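Local coordinates for protein sensor histidine kinase (Clostridium perfringens, PDB 4ONX) that probably acts as the extracytoplasmic sensor domain of a membrane histidine kinase, detecting an outside signal and passing it to the kinase part, at residues E[46-57]-E[136-147]; E[101-109]-E[120-128]. All coordinates share one frame; numbering follows the deposited sequence.

Interaction 1 (E[46-57]-E[136-147]); sequences ISEIPFIQEDLS and PVMYNGKQVGFI
The ring of Y139, swung out with CG anti to the backbone N (chi1 -177°), reaches a shelf made by Q53 and E54, whose CG atoms both lie anti to their own carbonyl carbons. CB of Q53 approaches CD1 of the ring obliquely at 3.6 Å, while CG of E54 lies 3.5 Å from CE1 and CA of E54 sits over one face, offset toward the rim. CB of S57 comes obliquely to the CD2 side, so the ring rests on Q53, E54 and, one turn further on, S57.

Beyond CG, Q53 is extended. Its CG lies 3.9 Å from CG1 of V137, and its NE2 donates to the carbonyl O of S47 (2.8 Å, N-H...O angle 158°) in the carbonyl plane. This bond fixes the rotation of the amide and ties the end of helix 33-47 to helix 50-58 across the bend between them. S47 also makes a weak hydrogen bond from OG to the O of P136.

The apolar centre belongs to L56. Its CB meets CG2 of V144 at 3.6 Å, whereas CD1 reaches CG1 of V137 at 3.8 Å, the side chains of L56 and V137 crossing at about a right angle. I46 continues this layer by placing CG2 against CD1 of I147. L56 also touches V84 and D86 of strand 81-86, and on another flank of the helix F51 meets F72 of the second subunit.

Helix 50-57 passes strand 136-139 at 87°, their axes 7.7 Å apart. It lies across a beta hairpin with a type I' turn from Y139 to K142 and a classic beta bulge, where V144 and G145 both face V137, a helix-on-antiparallel-sheet layer consistent with the single cache fold.

Interaction 2 (E[101-109]-E[120-128]); sequences GQVFVNEDK and YSLMKGSMG
M123, a selenomethionine, meets F104, V103 and D108 along one bent side chain, and following it outward shows how a bent selenoether chain packs against segment 101-109. From CB, which points toward segment 101-109, CG stands anti to the backbone N and passes OD1 of D108 at 4.1 Å. SE then lies 4.0 Å from the carbonyl O of V103 and 4.1 Å from CA of F104. A bend at chi3 (68°) turns the terminal CE to the aromatic ring, 3.5 Å from CD1 and 3.9 Å from CE1 of F104. The methyl comes in obliquely, and the two side chains cross at about a right angle; CG1 of V103 lies over one face of the same ring, offset toward the rim.

Next to this apolar contact, the D108 carboxylate leans on S121, with OD2 3.6 Å from CB. Its strong polar partner is elsewhere: OD1 forms a salt bridge with NH1 of R132 of the third subunit. On the other flank, the stem of E107 packs against the backbone of S126.

V103, from helix 97-106, and S126 both rest on Y152 of strand 142-153, while strand 119-123 continues the sheet by antiparallel pairing with a strand of the third subunit.

Interactions 1 and 2 lie on opposite sides of the centre of the chain, their centres about 34 Å apart and their nearest atoms about 17 Å apart, so they do not touch. They are joined through the chain, since strand 119-123 of interaction 2 is followed by strand 129-139, which ends in interaction 1. The third subunit links them in space: V105 packs on F146 of that subunit, and F146 packs on V105 of it, so the regions of the two contacts face each other across the interface. The metal site of E67 and H71 belongs to neither; the side chain of I46 in interaction 1 is about 12 Å from the bound zinc ion.

Interaction 1 (E[46-57]-E[136-147])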
loop_
_atom_site.group_PDB
_atom_site.type_symbol
_atom_site.label_atom_id
_atom_site.label_comp_id
_atom_site.label_asym_id
_atom_site.label_seq_id
_atom_site.Cartn_x
_atom_site.Cartn_y
_atom_site.Cartn_z
ATOM N N ILE E 46 -8.810 -16.775 -15.303
ATOM C CA ILE E 46 -7.495 -16.655 -14.688
ATOM C C ILE E 46 -6.476 -17.556 -15.380
ATOM O O ILE E 46 -5.334 -17.158 -15.577
ATOM C CB ILE E 46 -7.558 -16.966 -13.183
ATOM C CG1 ILE E 46 -8.476 -15.961 -12.488
ATOM C CG2 ILE E 46 -6.173 -16.887 -12.565
ATOM C CD1 ILE E 46 -8.728 -16.250 -11.026
ATOM N N SER E 47 -6.892 -18.761 -15.756
ATOM C CA SER E 47 -6.012 -19.710 -16.435
ATOM C C SER E 47 -5.467 -19.163 -17.750
ATOM O O SER E 47 -4.345 -19.472 -18.149
ATOM C CB SER E 47 -6.785 -20.992 -16.726
ATOM O OG SER E 47 -6.091 -21.825 -17.640
ATOM N N GLU E 48 -6.268 -18.339 -18.409
ATOM C CA GLU E 48 -5.898 -17.782 -19.701
ATOM C C GLU E 48 -5.020 -16.529 -19.657
ATOM O O GLU E 48 -4.618 -16.035 -20.703
ATOM C CB GLU E 48 -7.172 -17.491 -20.494
ATOM C CG GLU E 48 -7.988 -18.739 -20.822
ATOM C CD GLU E 48 -7.322 -19.636 -21.858
ATOM O OE1 GLU E 48 -7.487 -20.872 -21.769
ATOM O OE2 GLU E 48 -6.623 -19.112 -22.754
ATOM N N ILE E 49 -4.710 -16.023 -18.470
ATOM C CA ILE E 49 -3.888 -14.821 -18.360
ATOM C C ILE E 49 -2.411 -15.125 -18.614
ATOM O O ILE E 49 -1.800 -15.905 -17.890
ATOM C CB ILE E 49 -3.966 -14.189 -16.961
ATOM C CG1 ILE E 49 -5.413 -13.933 -16.539
ATOM C CG2 ILE E 49 -3.159 -12.896 -16.928
ATOM C CD1 ILE E 49 -6.152 -12.966 -17.426
ATOM N N PRO E 50 -1.814 -14.463 -19.605
ATOM C CA PRO E 50 -0.410 -14.712 -19.909
ATOM C C PRO E 50 0.517 -14.663 -18.696
ATOM O O PRO E 50 1.249 -15.620 -18.450
ATOM C CB PRO E 50 -0.055 -13.581 -20.873
ATOM C CG PRO E 50 -1.335 -13.223 -21.521
ATOM C CD PRO E 50 -2.415 -13.474 -20.514
ATOM N N PHE E 51 0.460 -13.585 -17.922
ATOM C CA PHE E 51 1.361 -13.462 -16.781
ATOM C C PHE E 51 1.123 -14.502 -15.681
ATOM O O PHE E 51 2.027 -14.778 -14.906
ATOM C CB PHE E 51 1.393 -12.032 -16.209
ATOM C CG PHE E 51 0.103 -11.567 -15.587
ATOM C CD1 PHE E 51 -0.281 -12.006 -14.330
ATOM C CD2 PHE E 51 -0.680 -10.614 -16.216
ATOM C CE1 PHE E 51 -1.456 -11.555 -13.745
ATOM C CE2 PHE E 51 -1.853 -10.149 -15.632
ATOM C CZ PHE E 51 -2.246 -10.625 -14.398
ATOM N N ILE E 52 -0.082 -15.059 -15.600
ATOM C CA ILE E 52 -0.368 -16.093 -14.613
ATOM C C ILE E 52 0.366 -17.348 -15.033
ATOM O O ILE E 52 0.910 -18.072 -14.208
ATOM C CB ILE E 52 -1.874 -16.409 -14.513
ATOM C CG1 ILE E 52 -2.645 -15.223 -13.923
ATOM C CG2 ILE E 52 -2.115 -17.606 -13.615
ATOM C CD1 ILE E 52 -2.367 -14.951 -12.459
ATOM N N GLN E 53 0.386 -17.587 -16.336
ATOM C CA GLN E 53 1.049 -18.756 -16.890
ATOM C C GLN E 53 2.555 -18.662 -16.698
ATOM O O GLN E 53 3.177 -19.595 -16.194
ATOM C CB GLN E 53 0.689 -18.894 -18.368
ATOM C CG GLN E 53 -0.803 -19.112 -18.571
ATOM C CD GLN E 53 -1.243 -18.984 -20.007
ATOM O OE1 GLN E 53 -0.466 -18.604 -20.877
ATOM N NE2 GLN E 53 -2.507 -19.288 -20.260
ATOM N N GLU E 54 3.133 -17.528 -17.085
ATOM C CA GLU E 54 4.572 -17.319 -16.947
ATOM C C GLU E 54 5.004 -17.443 -15.498
ATOM O O GLU E 54 6.023 -18.054 -15.197
ATOM C CB GLU E 54 4.979 -15.945 -17.475
ATOM C CG GLU E 54 4.803 -15.775 -18.974
ATOM C CD GLU E 54 5.177 -14.383 -19.465
ATOM O OE1 GLU E 54 4.489 -13.874 -20.372
ATOM O OE2 GLU E 54 6.144 -13.785 -18.939
ATOM N N ASP E 55 4.213 -16.873 -14.602
ATOM C CA ASP E 55 4.542 -16.901 -13.187
ATOM C C ASP E 55 4.656 -18.319 -12.649
ATOM O O ASP E 55 5.603 -18.633 -11.938
ATOM C CB ASP E 55 3.525 -16.092 -12.383
ATOM C CG ASP E 55 3.797 -16.135 -10.901
ATOM O OD1 ASP E 55 3.555 -17.186 -10.280
ATOM O OD2 ASP E 55 4.217 -15.102 -10.348
ATOM N N LEU E 56 3.702 -19.177 -12.991
ATOM C CA LEU E 56 3.747 -20.554 -12.522
ATOM C C LEU E 56 4.932 -21.290 -13.109
ATOM O O LEU E 56 5.540 -22.130 -12.445
ATOM C CB LEU E 56 2.452 -21.287 -12.849
ATOM C CG LEU E 56 1.240 -20.784 -12.067
ATOM C CD1 LEU E 56 -0.018 -21.502 -12.530
ATOM C CD2 LEU E 56 1.455 -20.973 -10.571
ATOM N N SER E 57 5.255 -20.979 -14.356
ATOM C CA SER E 57 6.391 -21.593 -15.018
ATOM C C SER E 57 7.689 -21.219 -14.297
ATOM O O SER E 57 8.425 -22.091 -13.861
ATOM C CB SER E 57 6.447 -21.144 -16.474
ATOM O OG SER E 57 7.612 -21.626 -17.105
ATOM N N PRO E 136 -6.672 -26.831 -14.920
ATOM C CA PRO E 136 -5.225 -26.856 -15.114
ATOM C C PRO E 136 -4.747 -25.568 -15.767
ATOM O O PRO E 136 -5.561 -24.833 -16.318
ATOM C CB PRO E 136 -5.026 -28.033 -16.066
ATOM C CG PRO E 136 -6.286 -28.084 -16.846
ATOM C CD PRO E 136 -7.372 -27.687 -15.889
ATOM N N VAL E 137 -3.450 -25.296 -15.685
ATOM C CA VAL E 137 -2.866 -24.111 -16.294
ATOM C C VAL E 137 -1.739 -24.549 -17.206
ATOM O O VAL E 137 -0.866 -25.312 -16.794
ATOM C CB VAL E 137 -2.294 -23.145 -15.253
ATOM C CG1 VAL E 137 -1.704 -21.926 -15.950
ATOM C CG2 VAL E 137 -3.372 -22.717 -14.273
HETATM N N MSE E 138 -1.746 -24.021 -18.428
HETATM C CA MSE E 138 -0.765 -24.388 -19.442
HETATM C C MSE E 138 0.057 -23.236 -19.933
HETATM O O MSE E 138 -0.429 -22.113 -20.055
HETATM C CB MSE E 138 -1.519 -24.914 -20.657
HETATM C CG MSE E 138 -2.722 -25.770 -20.280
HETATM SE SE MSE E 138 -2.106 -27.552 -19.747
HETATM C CE MSE E 138 -3.742 -28.571 -20.176
ATOM N N TYR E 139 1.315 -23.513 -20.247
ATOM C CA TYR E 139 2.212 -22.499 -20.779
ATOM C C TYR E 139 3.074 -23.123 -21.856
ATOM O O TYR E 139 3.683 -24.168 -21.635
ATOM C CB TYR E 139 3.087 -21.913 -19.678
ATOM C CG TYR E 139 3.986 -20.799 -20.156
ATOM C CD1 TYR E 139 3.452 -19.577 -20.554
ATOM C CD2 TYR E 139 5.367 -20.950 -20.178
ATOM C CE1 TYR E 139 4.269 -18.547 -20.988
ATOM C CE2 TYR E 139 6.192 -19.925 -20.603
ATOM C CZ TYR E 139 5.639 -18.725 -21.009
ATOM O OH TYR E 139 6.456 -17.703 -21.430
ATOM N N ASN E 140 3.092 -22.510 -23.036
ATOM C CA ASN E 140 3.895 -23.043 -24.141
ATOM C C ASN E 140 3.582 -24.541 -24.349
ATOM O O ASN E 140 4.490 -25.335 -24.590
ATOM C CB ASN E 140 5.463 -22.884 -23.893
ATOM C CG ASN E 140 6.276 -22.982 -25.184
ATOM O OD1 ASN E 140 5.715 -23.138 -26.263
ATOM N ND2 ASN E 140 7.603 -22.872 -25.077
ATOM N N GLY E 141 2.313 -24.936 -24.222
ATOM C CA GLY E 141 1.919 -26.339 -24.423
ATOM C C GLY E 141 2.053 -27.295 -23.244
ATOM O O GLY E 141 1.465 -28.376 -23.265
ATOM N N LYS E 142 2.829 -26.938 -22.226
ATOM C CA LYS E 142 2.983 -27.818 -21.059
ATOM C C LYS E 142 2.217 -27.311 -19.850
ATOM O O LYS E 142 2.086 -26.108 -19.654
ATOM C CB LYS E 142 4.454 -28.009 -20.689
ATOM C CG LYS E 142 5.238 -28.911 -21.624
ATOM C CD LYS E 142 6.526 -29.362 -20.931
ATOM C CE LYS E 142 6.314 -30.294 -19.741
ATOM N NZ LYS E 142 7.582 -30.731 -19.080
ATOM N N GLN E 143 1.720 -28.240 -19.036
ATOM C CA GLN E 143 0.975 -27.885 -17.835
ATOM C C GLN E 143 1.935 -27.428 -16.748
ATOM O O GLN E 143 2.856 -28.159 -16.383
ATOM C CB GLN E 143 0.156 -29.072 -17.329
ATOM C CG GLN E 143 -0.560 -28.795 -16.018
ATOM C CD GLN E 143 -1.530 -29.893 -15.608
ATOM O OE1 GLN E 143 -1.875 -30.772 -16.396
ATOM N NE2 GLN E 143 -1.998 -29.818 -14.370
ATOM N N VAL E 144 1.699 -26.229 -16.220
ATOM C CA VAL E 144 2.572 -25.655 -15.193
ATOM C C VAL E 144 1.930 -25.564 -13.811
ATOM O O VAL E 144 2.572 -25.132 -12.854
ATOM C CB VAL E 144 3.056 -24.256 -15.606
ATOM C CG1 VAL E 144 3.893 -24.345 -16.872
ATOM C CG2 VAL E 144 1.879 -23.310 -15.808
ATOM N N GLY E 145 0.669 -25.961 -13.704
ATOM C CA GLY E 145 -0.024 -25.914 -12.429
ATOM C C GLY E 145 -1.520 -26.035 -12.596
ATOM O O GLY E 145 -2.006 -26.610 -13.573
ATOM N N PHE E 146 -2.256 -25.512 -11.627
ATOM C CA PHE E 146 -3.703 -25.548 -11.689
ATOM C C PHE E 146 -4.304 -24.447 -10.839
ATOM O O PHE E 146 -3.630 -23.848 -10.004
ATOM C CB PHE E 146 -4.246 -26.904 -11.215
ATOM C CG PHE E 146 -4.140 -27.122 -9.731
ATOM C CD1 PHE E 146 -5.107 -26.607 -8.871
ATOM C CD2 PHE E 146 -3.104 -27.868 -9.196
ATOM C CE1 PHE E 146 -5.022 -26.812 -7.506
ATOM C CE2 PHE E 146 -3.019 -28.081 -7.831
ATOM C CZ PHE E 146 -3.977 -27.548 -6.986
ATOM N N ILE E 147 -5.598 -24.214 -11.041
ATOM C CA ILE E 147 -6.322 -23.211 -10.295
ATOM C C ILE E 147 -7.556 -23.862 -9.745
ATOM O O ILE E 147 -8.239 -24.562 -10.454
ATOM C CB ILE E 147 -6.728 -22.031 -11.187
ATOM C CG1 ILE E 147 -5.482 -21.454 -11.843
ATOM C CG2 ILE E 147 -7.465 -20.979 -10.379
ATOM C CD1 ILE E 147 -5.704 -20.160 -12.571
#

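Interaction 2 (E[101-109]-E[120-128])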
loop_
_atom_site.group_PDB
_atom_site.type_symbol
_atom_site.label_atom_id
_atom_site.label_comp_id
_atom_site.label_asym_id
_atom_site.label_seq_id
_atom_site.Cartn_x
_atom_site.Cartn_y
_atom_site.Cartn_z
ATOM N N GLY E 101 -13.768 -18.057 8.273
ATOM C CA GLY E 101 -13.558 -17.929 9.706
ATOM C C GLY E 101 -14.646 -18.634 10.503
ATOM O O GLY E 101 -14.358 -19.364 11.451
ATOM N N GLN E 102 -15.899 -18.429 10.105
ATOM C CA GLN E 102 -17.047 -19.044 10.789
ATOM C C GLN E 102 -16.936 -20.564 10.865
ATOM O O GLN E 102 -17.377 -21.172 11.834
ATOM C CB GLN E 102 -18.352 -18.646 10.100
ATOM C CG GLN E 102 -18.680 -17.175 10.231
ATOM C CD GLN E 102 -19.875 -16.766 9.396
ATOM O OE1 GLN E 102 -20.645 -17.611 8.928
ATOM N NE2 GLN E 102 -20.039 -15.462 9.204
ATOM N N VAL E 103 -16.339 -21.167 9.845
ATOM C CA VAL E 103 -16.128 -22.612 9.811
ATOM C C VAL E 103 -15.380 -23.085 11.048
ATOM O O VAL E 103 -15.750 -24.076 11.680
ATOM C CB VAL E 103 -15.276 -23.008 8.596
ATOM C CG1 VAL E 103 -14.862 -24.470 8.667
ATOM C CG2 VAL E 103 -16.024 -22.713 7.311
ATOM N N PHE E 104 -14.324 -22.361 11.388
ATOM C CA PHE E 104 -13.482 -22.720 12.516
ATOM C C PHE E 104 -14.019 -22.293 13.865
ATOM O O PHE E 104 -13.472 -22.673 14.892
ATOM C CB PHE E 104 -12.088 -22.161 12.302
ATOM C CG PHE E 104 -11.409 -22.725 11.101
ATOM C CD1 PHE E 104 -10.679 -23.891 11.194
ATOM C CD2 PHE E 104 -11.514 -22.105 9.879
ATOM C CE1 PHE E 104 -10.049 -24.428 10.090
ATOM C CE2 PHE E 104 -10.889 -22.634 8.770
ATOM C CZ PHE E 104 -10.154 -23.797 8.874
ATOM N N VAL E 105 -15.095 -21.528 13.878
ATOM C CA VAL E 105 -15.668 -21.086 15.124
ATOM C C VAL E 105 -16.939 -21.867 15.444
ATOM O O VAL E 105 -16.995 -22.588 16.442
ATOM C CB VAL E 105 -16.013 -19.590 15.064
ATOM C CG1 VAL E 105 -16.661 -19.142 16.360
ATOM C CG2 VAL E 105 -14.772 -18.769 14.787
ATOM N N ASN E 106 -17.945 -21.713 14.579
ATOM C CA ASN E 106 -19.275 -22.315 14.753
ATOM C C ASN E 106 -19.299 -23.632 15.516
ATOM O O ASN E 106 -20.185 -23.855 16.317
ATOM C CB ASN E 106 -20.029 -22.510 13.429
ATOM C CG ASN E 106 -21.541 -22.659 13.619
ATOM O OD1 ASN E 106 -22.081 -22.448 14.711
ATOM N ND2 ASN E 106 -22.235 -22.993 12.538
ATOM N N GLU E 107 -18.313 -24.488 15.291
ATOM C CA GLU E 107 -18.323 -25.804 15.904
ATOM C C GLU E 107 -18.064 -25.814 17.387
ATOM O O GLU E 107 -18.862 -26.351 18.155
ATOM C CB GLU E 107 -17.367 -26.716 15.146
ATOM C CG GLU E 107 -17.778 -26.872 13.682
ATOM C CD GLU E 107 -19.213 -27.377 13.473
ATOM O OE1 GLU E 107 -19.914 -26.878 12.557
ATOM O OE2 GLU E 107 -19.654 -28.266 14.224
ATOM N N ASP E 108 -16.977 -25.203 17.799
ATOM C CA ASP E 108 -16.669 -25.180 19.222
ATOM C C ASP E 108 -16.706 -23.758 19.750
ATOM O O ASP E 108 -15.952 -23.422 20.664
ATOM C CB ASP E 108 -15.319 -25.830 19.496
ATOM C CG ASP E 108 -15.170 -27.187 18.820
ATOM O OD1 ASP E 108 -15.662 -27.347 17.684
ATOM O OD2 ASP E 108 -14.527 -28.084 19.409
ATOM N N LYS E 109 -17.584 -22.928 19.181
ATOM C CA LYS E 109 -17.721 -21.546 19.628
ATOM C C LYS E 109 -18.675 -21.454 20.818
ATOM O O LYS E 109 -18.638 -20.479 21.572
ATOM C CB LYS E 109 -18.218 -20.618 18.507
ATOM C CG LYS E 109 -19.639 -20.866 18.023
ATOM C CD LYS E 109 -20.158 -19.710 17.193
ATOM C CE LYS E 109 -21.432 -19.889 16.497
ATOM N NZ LYS E 109 -22.212 -20.988 17.073
ATOM N N TYR E 120 -8.803 -24.809 25.039
ATOM C CA TYR E 120 -8.237 -25.419 23.835
ATOM C C TYR E 120 -9.237 -26.402 23.235
ATOM O O TYR E 120 -9.973 -27.056 23.967
ATOM C CB TYR E 120 -6.966 -26.209 24.161
ATOM C CG TYR E 120 -5.764 -25.369 24.496
ATOM C CD1 TYR E 120 -4.963 -24.843 23.487
ATOM C CD2 TYR E 120 -5.409 -25.123 25.810
ATOM C CE1 TYR E 120 -3.854 -24.072 23.780
ATOM C CE2 TYR E 120 -4.300 -24.355 26.110
ATOM C CZ TYR E 120 -3.524 -23.835 25.092
ATOM O OH TYR E 120 -2.426 -23.072 25.378
ATOM N N SER E 121 -9.273 -26.504 21.912
ATOM C CA SER E 121 -10.136 -27.493 21.261
ATOM C C SER E 121 -9.615 -27.972 19.919
ATOM O O SER E 121 -9.230 -27.180 19.063
ATOM C CB SER E 121 -11.578 -27.030 21.123
ATOM O OG SER E 121 -11.693 -25.769 20.521
ATOM N N LEU E 122 -9.577 -29.292 19.777
ATOM C CA LEU E 122 -9.164 -29.946 18.548
ATOM C C LEU E 122 -10.396 -30.210 17.723
ATOM O O LEU E 122 -11.302 -30.904 18.168
ATOM C CB LEU E 122 -8.464 -31.272 18.849
ATOM C CG LEU E 122 -7.023 -31.207 19.356
ATOM C CD1 LEU E 122 -6.532 -32.540 19.905
ATOM C CD2 LEU E 122 -6.126 -30.720 18.227
HETATM N N MSE E 123 -10.412 -29.674 16.511
HETATM C CA MSE E 123 -11.551 -29.821 15.635
HETATM C C MSE E 123 -11.217 -30.630 14.420
HETATM O O MSE E 123 -10.260 -30.333 13.715
HETATM C CB MSE E 123 -11.941 -28.418 15.205
HETATM C CG MSE E 123 -13.280 -28.364 14.485
HETATM SE SE MSE E 123 -13.416 -26.638 13.581
HETATM C CE MSE E 123 -12.008 -26.989 12.252
ATOM N N LYS E 124 -11.981 -31.696 14.207
ATOM C CA LYS E 124 -11.848 -32.544 13.022
ATOM C C LYS E 124 -13.230 -33.100 12.647
ATOM O O LYS E 124 -13.711 -33.993 13.330
ATOM C CB LYS E 124 -10.906 -33.711 13.313
ATOM C CG LYS E 124 -11.132 -34.276 14.708
ATOM C CD LYS E 124 -10.471 -35.601 15.033
ATOM C CE LYS E 124 -10.903 -36.036 16.418
ATOM N NZ LYS E 124 -10.292 -37.321 16.832
ATOM N N GLY E 125 -13.827 -32.716 11.518
ATOM C CA GLY E 125 -13.237 -31.843 10.522
ATOM C C GLY E 125 -13.639 -30.378 10.495
ATOM O O GLY E 125 -12.985 -29.564 11.138
ATOM N N SER E 126 -14.736 -30.057 9.793
ATOM C CA SER E 126 -15.171 -28.637 9.548
ATOM C C SER E 126 -16.429 -28.010 10.252
ATOM O O SER E 126 -16.262 -27.070 11.017
ATOM C CB SER E 126 -15.196 -28.383 8.013
ATOM O OG SER E 126 -15.980 -27.269 7.666
HETATM N N MSE E 127 -17.670 -28.385 9.947
HETATM C CA MSE E 127 -18.032 -29.364 8.949
HETATM C C MSE E 127 -18.639 -28.515 7.815
HETATM O O MSE E 127 -18.086 -27.450 7.497
HETATM C CB MSE E 127 -18.768 -30.533 9.644
HETATM C CG MSE E 127 -20.201 -30.465 10.055
HETATM SE SE MSE E 127 -20.662 -32.278 10.702
HETATM C CE MSE E 127 -22.254 -32.703 9.605
ATOM N N GLY E 128 -19.789 -28.878 7.246
ATOM C CA GLY E 128 -20.309 -28.159 6.071
ATOM C C GLY E 128 -19.661 -28.784 4.858
ATOM O O GLY E 128 -18.970 -29.800 4.956
#